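Local coordinates for dihydrodipicolinate synthase (Bacillus anthracis, PDB 1XL9), which probably catalyses the condensation of pyruvate with aspartate semialdehyde that opens the diaminopimelate and lysine branch of aspartate metabolism, at residues I43-T48 / I221-Q226; T47-V52 / R81-A86. One frame throughout, in Å; residues are numbered along the deposited sequence.

Contact 1 (I43-T48 / I221-Q226); sequences IDNGTT and IGNEMQ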
loop_
_atom_site.group_PDB
_atom_site.type_symbol
_atom_site.label_atom_id
_atom_site.label_comp_id
_atom_site.label_asym_id
_atom_site.label_seq_id
_atom_site.Cartn_x
_atom_site.Cartn_y
_atom_site.Cartn_z
ATOM N N ILE A 43 -32.362 -14.383 14.956
ATOM C CA ILE A 43 -32.219 -15.463 15.933
ATOM C C ILE A 43 -32.778 -16.777 15.399
ATOM O O ILE A 43 -32.330 -17.843 15.797
ATOM C CB ILE A 43 -32.881 -15.135 17.311
ATOM C CG1 ILE A 43 -32.197 -13.944 17.986
ATOM C CG2 ILE A 43 -32.811 -16.358 18.268
ATOM C CD1 ILE A 43 -33.048 -13.278 19.103
ATOM N N ASP A 44 -33.752 -16.713 14.494
ATOM C CA ASP A 44 -34.271 -17.946 13.909
ATOM C C ASP A 44 -33.435 -18.407 12.700
ATOM O O ASP A 44 -33.573 -19.547 12.264
ATOM C CB ASP A 44 -35.777 -17.814 13.589
ATOM C CG ASP A 44 -36.669 -17.847 14.871
ATOM O OD1 ASP A 44 -37.875 -17.567 14.763
ATOM O OD2 ASP A 44 -36.186 -18.148 15.994
ATOM N N ASN A 45 -32.539 -17.546 12.204
ATOM C CA ASN A 45 -31.753 -17.795 11.006
ATOM C C ASN A 45 -30.237 -17.784 11.279
ATOM O O ASN A 45 -29.467 -17.217 10.520
ATOM C CB ASN A 45 -32.091 -16.735 9.967
ATOM C CG ASN A 45 -33.306 -17.076 9.145
ATOM O OD1 ASN A 45 -33.180 -17.780 8.141
ATOM N ND2 ASN A 45 -34.479 -16.527 9.518
ATOM N N GLY A 46 -29.834 -18.386 12.393
ATOM C CA GLY A 46 -28.437 -18.723 12.683
ATOM C C GLY A 46 -27.595 -17.768 13.511
ATOM O O GLY A 46 -26.424 -18.011 13.718
ATOM N N THR A 47 -28.155 -16.665 13.964
ATOM C CA THR A 47 -27.340 -15.696 14.716
ATOM C C THR A 47 -27.257 -16.213 16.136
ATOM O O THR A 47 -28.276 -16.462 16.744
ATOM C CB THR A 47 -27.960 -14.299 14.675
ATOM O OG1 THR A 47 -27.678 -13.724 13.400
ATOM C CG2 THR A 47 -27.406 -13.410 15.751
ATOM N N THR A 48 -26.035 -16.416 16.633
ATOM C CA THR A 48 -25.826 -16.836 18.011
ATOM C C THR A 48 -25.446 -15.698 18.954
ATOM O O THR A 48 -25.289 -15.906 20.158
ATOM C CB THR A 48 -24.779 -17.927 18.102
ATOM O OG1 THR A 48 -23.534 -17.406 17.680
ATOM C CG2 THR A 48 -25.167 -19.160 17.209
ATOM N N ILE A 221 -27.828 -14.811 4.408
ATOM C CA ILE A 221 -27.449 -16.224 4.233
ATOM C C ILE A 221 -26.860 -16.810 5.547
ATOM O O ILE A 221 -25.977 -17.654 5.511
ATOM C CB ILE A 221 -26.454 -16.436 3.043
ATOM C CG1 ILE A 221 -25.217 -15.563 3.231
ATOM C CG2 ILE A 221 -27.147 -16.143 1.652
ATOM C CD1 ILE A 221 -24.024 -15.882 2.282
ATOM N N GLY A 222 -27.392 -16.413 6.693
ATOM C CA GLY A 222 -26.900 -16.971 7.974
ATOM C C GLY A 222 -27.162 -18.457 8.197
ATOM O O GLY A 222 -26.430 -19.113 8.926
ATOM N N ASN A 223 -28.243 -18.970 7.609
ATOM C CA ASN A 223 -28.533 -20.425 7.565
ATOM C C ASN A 223 -27.468 -21.254 6.796
ATOM O O ASN A 223 -27.006 -22.306 7.260
ATOM C CB ASN A 223 -29.926 -20.664 6.938
ATOM C CG ASN A 223 -31.063 -20.487 7.950
ATOM O OD1 ASN A 223 -30.851 -20.537 9.165
ATOM N ND2 ASN A 223 -32.277 -20.311 7.446
ATOM N N GLU A 224 -27.071 -20.734 5.641
ATOM C CA GLU A 224 -26.062 -21.354 4.788
ATOM C C GLU A 224 -24.693 -21.340 5.458
ATOM O O GLU A 224 -23.937 -22.324 5.377
ATOM C CB GLU A 224 -26.030 -20.655 3.437
ATOM C CG GLU A 224 -27.276 -20.916 2.596
ATOM C CD GLU A 224 -28.417 -19.955 2.900
ATOM O OE1 GLU A 224 -28.442 -19.386 4.023
ATOM O OE2 GLU A 224 -29.288 -19.775 2.014
ATOM N N MET A 225 -24.385 -20.247 6.147
ATOM C CA MET A 225 -23.134 -20.138 6.928
ATOM C C MET A 225 -23.035 -21.150 8.036
ATOM O O MET A 225 -21.984 -21.723 8.295
ATOM C CB MET A 225 -23.008 -18.743 7.533
ATOM C CG MET A 225 -22.890 -17.606 6.466
ATOM S SD MET A 225 -22.755 -15.937 7.157
ATOM C CE MET A 225 -21.175 -16.094 7.964
ATOM N N GLN A 226 -24.152 -21.382 8.691
ATOM C CA GLN A 226 -24.229 -22.323 9.805
ATOM C C GLN A 226 -24.089 -23.759 9.248
ATOM O O GLN A 226 -23.395 -24.604 9.814
ATOM C CB GLN A 226 -25.575 -22.085 10.492
ATOM C CG GLN A 226 -25.609 -22.025 12.005
ATOM C CD GLN A 226 -24.368 -21.411 12.730
ATOM O OE1 GLN A 226 -24.475 -20.363 13.392
ATOM N NE2 GLN A 226 -23.242 -22.124 12.695
HETATM O O HOH W 1 -30.740 -17.523 6.374
#
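N45 and G46 meet G222, N223 and Q226 in a small, water-bridged polar surface contact, where the turn after helix 32-44, which follows the first strand of the TIM barrel, meets helix 218-233, which follows the eighth. The chains come close where neither has a side chain: CA of G46 lies 5.3 Å from CA of G222, and G46 takes a positive phi (95°) as the chain turns towards strand 49-52. Alongside, the two asparagine side chains cross with their amide planes 35° apart. OD1 of N223 rests against the backbone, 3.4 Å from CA of N45. OD1 of N45 and ND2 of N223 are 2.8 Å apart, but the angle is too poor for a hydrogen bond. A water does the linking instead: it donates to N45 OD1 at 3.0 Å and accepts from N223 N at 3.1 Å. That N sits at the kink of its helix, where it has no bond to the turn before. ND2 of N45 bonds the carbonyl of Y41, one turn back, consistent with OD1 facing the water. With no clear direct hydrogen bond across, the bound water is the polar link, and the two glycines let the backbones lie close.

Contact 2 (T47-V52 / R81-A86); sequences TTAIVV and RVPVIA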
loop_
_atom_site.group_PDB
_atom_site.type_symbol
_atom_site.label_atom_id
_atom_site.label_comp_id
_atom_site.label_asym_id
_atom_site.label_seq_id
_atom_site.Cartn_x
_atom_site.Cartn_y
_atom_site.Cartn_z
ATOM N N THR A 47 -28.155 -16.665 13.964
ATOM C CA THR A 47 -27.340 -15.696 14.716
ATOM C C THR A 47 -27.257 -16.213 16.136
ATOM O O THR A 47 -28.276 -16.462 16.744
ATOM C CB THR A 47 -27.960 -14.299 14.675
ATOM O OG1 THR A 47 -27.678 -13.724 13.400
ATOM C CG2 THR A 47 -27.406 -13.410 15.751
ATOM N N THR A 48 -26.035 -16.416 16.633
ATOM C CA THR A 48 -25.826 -16.836 18.011
ATOM C C THR A 48 -25.446 -15.698 18.954
ATOM O O THR A 48 -25.289 -15.906 20.158
ATOM C CB THR A 48 -24.779 -17.927 18.102
ATOM O OG1 THR A 48 -23.534 -17.406 17.680
ATOM C CG2 THR A 48 -25.167 -19.160 17.209
ATOM N N ALA A 49 -25.250 -14.496 18.424
ATOM C CA ALA A 49 -25.122 -13.298 19.272
ATOM C C ALA A 49 -25.368 -12.047 18.444
ATOM O O ALA A 49 -25.253 -12.060 17.213
ATOM C CB ALA A 49 -23.779 -13.245 19.962
ATOM N N ILE A 50 -25.711 -10.949 19.125
ATOM C CA ILE A 50 -25.997 -9.693 18.418
ATOM C C ILE A 50 -25.085 -8.562 18.882
ATOM O O ILE A 50 -25.004 -8.255 20.088
ATOM C CB ILE A 50 -27.504 -9.309 18.511
ATOM C CG1 ILE A 50 -28.365 -10.327 17.736
ATOM C CG2 ILE A 50 -27.722 -7.960 17.952
ATOM C CD1 ILE A 50 -29.834 -10.351 18.111
ATOM N N VAL A 51 -24.398 -7.972 17.892
ATOM C CA VAL A 51 -23.662 -6.702 18.003
ATOM C C VAL A 51 -24.571 -5.548 17.498
ATOM O O VAL A 51 -25.030 -5.501 16.297
ATOM C CB VAL A 51 -22.281 -6.756 17.281
ATOM C CG1 VAL A 51 -21.462 -5.503 17.579
ATOM C CG2 VAL A 51 -21.503 -8.008 17.661
ATOM N N VAL A 52 -24.834 -4.640 18.454
ATOM C CA VAL A 52 -25.794 -3.521 18.382
ATOM C C VAL A 52 -25.015 -2.226 18.318
ATOM O O VAL A 52 -24.184 -1.940 19.219
ATOM C CB VAL A 52 -26.720 -3.358 19.663
ATOM C CG1 VAL A 52 -27.933 -2.498 19.358
ATOM C CG2 VAL A 52 -27.186 -4.602 20.176
ATOM N N ARG A 81 -32.073 -14.575 25.032
ATOM C CA ARG A 81 -32.055 -15.715 24.104
ATOM C C ARG A 81 -30.670 -15.946 23.468
ATOM O O ARG A 81 -30.341 -17.045 23.023
ATOM C CB ARG A 81 -33.110 -15.516 23.011
ATOM C CG ARG A 81 -34.570 -15.879 23.433
ATOM C CD ARG A 81 -35.536 -15.693 22.269
ATOM N NE ARG A 81 -35.716 -14.294 21.935
ATOM C CZ ARG A 81 -36.196 -13.817 20.793
ATOM N NH1 ARG A 81 -36.553 -14.605 19.774
ATOM N NH2 ARG A 81 -36.288 -12.519 20.653
ATOM N N VAL A 82 -29.846 -14.904 23.510
ATOM C CA VAL A 82 -28.610 -14.767 22.751
ATOM C C VAL A 82 -27.889 -13.588 23.449
ATOM O O VAL A 82 -28.565 -12.655 23.919
ATOM C CB VAL A 82 -29.037 -14.524 21.255
ATOM C CG1 VAL A 82 -28.547 -13.279 20.691
ATOM C CG2 VAL A 82 -28.739 -15.726 20.393
ATOM N N PRO A 83 -26.549 -13.662 23.622
ATOM C CA PRO A 83 -25.817 -12.477 24.133
ATOM C C PRO A 83 -25.947 -11.234 23.253
ATOM O O PRO A 83 -26.031 -11.328 22.004
ATOM C CB PRO A 83 -24.349 -12.931 24.167
ATOM C CG PRO A 83 -24.384 -14.397 24.117
ATOM C CD PRO A 83 -25.629 -14.799 23.403
ATOM N N VAL A 84 -25.989 -10.095 23.940
ATOM C CA VAL A 84 -26.098 -8.775 23.328
ATOM C C VAL A 84 -24.822 -8.032 23.583
ATOM O O VAL A 84 -24.425 -7.853 24.758
ATOM C CB VAL A 84 -27.261 -7.985 23.893
ATOM C CG1 VAL A 84 -27.246 -6.540 23.363
ATOM C CG2 VAL A 84 -28.569 -8.675 23.504
ATOM N N ILE A 85 -24.160 -7.667 22.477
ATOM C CA ILE A 85 -22.904 -6.925 22.521
ATOM C C ILE A 85 -23.139 -5.534 21.916
ATOM O O ILE A 85 -23.508 -5.387 20.709
ATOM C CB ILE A 85 -21.726 -7.595 21.736
ATOM C CG1 ILE A 85 -21.593 -9.095 22.058
ATOM C CG2 ILE A 85 -20.449 -6.847 21.997
ATOM C CD1 ILE A 85 -20.990 -9.900 20.902
ATOM N N ALA A 86 -22.941 -4.543 22.781
ATOM C CA ALA A 86 -23.075 -3.149 22.446
ATOM C C ALA A 86 -21.733 -2.566 22.055
ATOM O O ALA A 86 -20.712 -2.733 22.787
ATOM C CB ALA A 86 -23.633 -2.373 23.635
#
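I50, V51 and V52 lie beside V84, I85 and A86 as neighbouring parallel strands of the eight-stranded (βα)8, or TIM, barrel, joined in a β-α-β unit through helix 64-78. Three backbone hydrogen bonds stitch them together. I50 gives its N-H to P83 O at 2.9 Å and takes the N-H of I85 on its own carbonyl, I85 N to I50 O 2.6 Å; V52 N then donates to I85 O. All three are nearly straight, with 174° at the hydrogen of the I85 bond. The strand axes run 21° apart.

Side chains alternate between the two faces. V51 and I85 share one: CG1 of I85 stands beside its backbone N (chi1 -47°), and the extended chain beyond carries CD1 to 3.8 Å from CG2 of V51. M112 of strand 110-114 packs on both. I50, V84, V52 and A86 share the other face, where CG2 of V52 meets CG1 of V84 at 3.7 Å. Before the paired strands, V82 lies against the entering chain, CG1 near A49 CA and CG2 3.5 Å from T48 O, while I50 CD1 reaches V82 CG1 at 4.1 Å.

Further out, V39 of helix 32-44 and V78 of helix 64-78 cover I50, and L70 and V74 cover V52, so this is the helix-facing side. Strand 16-20 pairs with the other edge of 49-52, where T18 bonds A49 and V51. V84 N, which turns away from 49-52, donates to OD1 of D109. The carbonyl of I85 has two partners: besides the N-H of V52, its O takes a CA-H contact from V51, with V51 CA 3.0 Å from I85 O.

Overall arrangement
From the N terminus, the chain leaves helix 32-44 through the turn of contact 1 and enters strand 49-52 of contact 2, the two sharing T47 and T48. Contact 2 then closes a short loop of 28 residues around helix 64-78. Contact 1 closes a much longer one of 172 residues, running through most of the barrel to helix 218-233, and the span of contact 2 nests inside that of contact 1. Contact 2 joins adjacent strands within the sheet; contact 1 ties the turn after the first barrel helix to the helix after the eighth strand, near where the barrel closes. Their centres are about 13 Å apart, and they touch where I43 CD1 packs 3.6 Å from R81 CZ.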